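Local coordinates for protein N-alpha-acetyltransferase 35, NatC auxiliary subunit (Saccharomyces cerevisiae, PDB 6YGA) that serves as the auxiliary subunit of the NatC N-terminal acetyltransferase, which it forms with MAK3 and MAK31 and which acetylates the N-terminal Met of L-A virus Gag protein, at residues Lys369-Gln374 and Lys535-Tyr540. Numbering follows the deposited sequence.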
loop_
_atom_site.group_PDB
_atom_site.type_symbol
_atom_site.label_atom_id
_atom_site.label_comp_id
_atom_site.label_asym_id
_atom_site.label_seq_id
_atom_site.Cartn_x
_atom_site.Cartn_y
_atom_site.Cartn_z
ATOM N N LYS B 369 1.480 15.711 29.579
ATOM C CA LYS B 369 0.749 16.382 30.649
ATOM C C LYS B 369 -0.661 15.825 30.799
ATOM O O LYS B 369 -1.128 15.603 31.920
ATOM C CB LYS B 369 0.705 17.886 30.385
ATOM C CG LYS B 369 -0.263 18.655 31.265
ATOM C CD LYS B 369 0.083 20.134 31.267
ATOM C CE LYS B 369 -1.148 20.998 31.466
ATOM N NZ LYS B 369 -2.047 20.966 30.276
ATOM N N GLU B 370 -1.359 15.593 29.687
ATOM C CA GLU B 370 -2.728 15.101 29.793
ATOM C C GLU B 370 -2.768 13.649 30.255
ATOM O O GLU B 370 -3.765 13.219 30.844
ATOM C CB GLU B 370 -3.461 15.279 28.460
ATOM C CG GLU B 370 -3.626 16.744 28.053
ATOM C CD GLU B 370 -4.272 16.925 26.684
ATOM O OE1 GLU B 370 -5.088 16.072 26.288
ATOM O OE2 GLU B 370 -3.959 17.923 25.998
ATOM N N PHE B 371 -1.703 12.886 30.011
ATOM C CA PHE B 371 -1.642 11.497 30.450
ATOM C C PHE B 371 -1.149 11.351 31.884
ATOM O O PHE B 371 -1.580 10.431 32.589
ATOM C CB PHE B 371 -0.744 10.687 29.512
ATOM C CG PHE B 371 -0.599 9.244 29.909
ATOM C CD1 PHE B 371 -1.553 8.311 29.535
ATOM C CD2 PHE B 371 0.494 8.819 30.651
ATOM C CE1 PHE B 371 -1.424 6.977 29.897
ATOM C CE2 PHE B 371 0.631 7.489 31.021
ATOM C CZ PHE B 371 -0.330 6.564 30.643
ATOM N N SER B 372 -0.259 12.235 32.336
ATOM C CA SER B 372 0.323 12.121 33.665
ATOM C C SER B 372 -0.129 13.200 34.636
ATOM O O SER B 372 0.071 13.035 35.843
ATOM C CB SER B 372 1.854 12.153 33.583
ATOM O OG SER B 372 2.311 13.450 33.250
ATOM N N ALA B 373 -0.719 14.293 34.144
ATOM C CA ALA B 373 -1.206 15.386 34.989
ATOM C C ALA B 373 -0.077 16.004 35.811
ATOM O O ALA B 373 -0.256 16.349 36.980
ATOM C CB ALA B 373 -2.348 14.921 35.897
ATOM N N GLN B 374 1.094 16.160 35.197
ATOM C CA GLN B 374 2.254 16.713 35.882
ATOM C C GLN B 374 2.953 17.733 34.999
ATOM O O GLN B 374 3.259 17.452 33.835
ATOM C CB GLN B 374 3.230 15.611 36.296
ATOM C CG GLN B 374 2.972 15.075 37.695
ATOM C CD GLN B 374 3.803 13.853 38.021
ATOM O OE1 GLN B 374 4.317 13.182 37.128
ATOM N NE2 GLN B 374 3.936 13.557 39.309
ATOM N N LYS B 535 -7.647 11.725 35.526
ATOM C CA LYS B 535 -8.285 10.578 36.164
ATOM C C LYS B 535 -9.419 10.029 35.306
ATOM O O LYS B 535 -9.538 8.813 35.121
ATOM C CB LYS B 535 -8.799 10.969 37.549
ATOM C CG LYS B 535 -9.617 9.888 38.231
ATOM C CD LYS B 535 -10.270 10.409 39.499
ATOM C CE LYS B 535 -11.143 9.340 40.130
ATOM N NZ LYS B 535 -11.770 9.796 41.398
ATOM N N GLN B 536 -10.254 10.915 34.759
ATOM C CA GLN B 536 -11.361 10.470 33.922
ATOM C C GLN B 536 -10.880 9.974 32.565
ATOM O O GLN B 536 -11.517 9.100 31.967
ATOM C CB GLN B 536 -12.372 11.601 33.768
ATOM C CG GLN B 536 -12.981 12.001 35.096
ATOM C CD GLN B 536 -13.436 13.439 35.127
ATOM O OE1 GLN B 536 -13.964 13.960 34.143
ATOM N NE2 GLN B 536 -13.227 14.098 36.260
ATOM N N PHE B 537 -9.761 10.508 32.067
ATOM C CA PHE B 537 -9.163 9.971 30.848
ATOM C C PHE B 537 -8.660 8.549 31.069
ATOM O O PHE B 537 -8.944 7.649 30.270
ATOM C CB PHE B 537 -8.035 10.888 30.369
ATOM C CG PHE B 537 -7.252 10.342 29.203
ATOM C CD1 PHE B 537 -7.895 9.782 28.110
ATOM C CD2 PHE B 537 -5.869 10.412 29.193
ATOM C CE1 PHE B 537 -7.168 9.285 27.038
ATOM C CE2 PHE B 537 -5.140 9.921 28.125
ATOM C CZ PHE B 537 -5.791 9.359 27.047
ATOM N N LEU B 538 -7.912 8.324 32.154
ATOM C CA LEU B 538 -7.449 6.973 32.461
ATOM C C LEU B 538 -8.616 6.029 32.710
ATOM O O LEU B 538 -8.504 4.821 32.474
ATOM C CB LEU B 538 -6.517 6.992 33.673
ATOM C CG LEU B 538 -5.195 7.737 33.485
ATOM C CD1 LEU B 538 -4.422 7.815 34.789
ATOM C CD2 LEU B 538 -4.362 7.064 32.405
ATOM N N ASN B 539 -9.742 6.561 33.186
ATOM C CA ASN B 539 -10.931 5.735 33.351
ATOM C C ASN B 539 -11.412 5.198 32.009
ATOM O O ASN B 539 -11.840 4.042 31.912
ATOM C CB ASN B 539 -12.030 6.542 34.034
ATOM C CG ASN B 539 -12.702 5.775 35.140
ATOM O OD1 ASN B 539 -12.230 5.765 36.278
ATOM N ND2 ASN B 539 -13.809 5.119 34.816
ATOM N N TYR B 540 -11.345 6.022 30.962
ATOM C CA TYR B 540 -11.740 5.569 29.633
ATOM C C TYR B 540 -10.748 4.554 29.074
ATOM O O TYR B 540 -11.153 3.547 28.481
ATOM C CB TYR B 540 -11.877 6.764 28.690
ATOM C CG TYR B 540 -11.804 6.397 27.225
ATOM C CD1 TYR B 540 -12.818 5.666 26.622
ATOM C CD2 TYR B 540 -10.722 6.787 26.444
ATOM C CE1 TYR B 540 -12.756 5.326 25.281
ATOM C CE2 TYR B 540 -10.652 6.454 25.099
ATOM C CZ TYR B 540 -11.674 5.723 24.523
ATOM O OH TYR B 540 -11.620 5.382 23.189
#
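F371, in the last turn of helix 360-372, packs against F537 and L538 of the long helix 511-564, joining two helices of the TPR-like alpha-helical region by apolar helix-to-helix packing. The backbones come closest at F371 and L538, whose CA atoms lie 7.6 Å apart. CG lies anti to the backbone N (chi1 179°), and with chi2 at 84° the CD1-CE1 side of the F371 ring faces the long helix. F537 CE2 reaches the edge of that ring, near its plane, 4.2 Å from F371 CD1, and the two side chains cross at roughly a right angle. One residue further on, the CD2 methyl of L538 approaches F371 obliquely, 3.9 Å from CE1. F371 is buried further by F482 of helix 465-506 and by F441 of helix 433-456, whose ring plane is inclined at about 30° to its own, so the phenyl group lies where four helices meet. Beside this apolar patch, the carbonyl of E370 accepts a hydrogen bond from T534 OG1, while E370 OE2 is hydrogen-bonded to the backbone N of A319. The same carbonyl also borders the F537 ring, with E370 O 3.9 Å from F537 CD2.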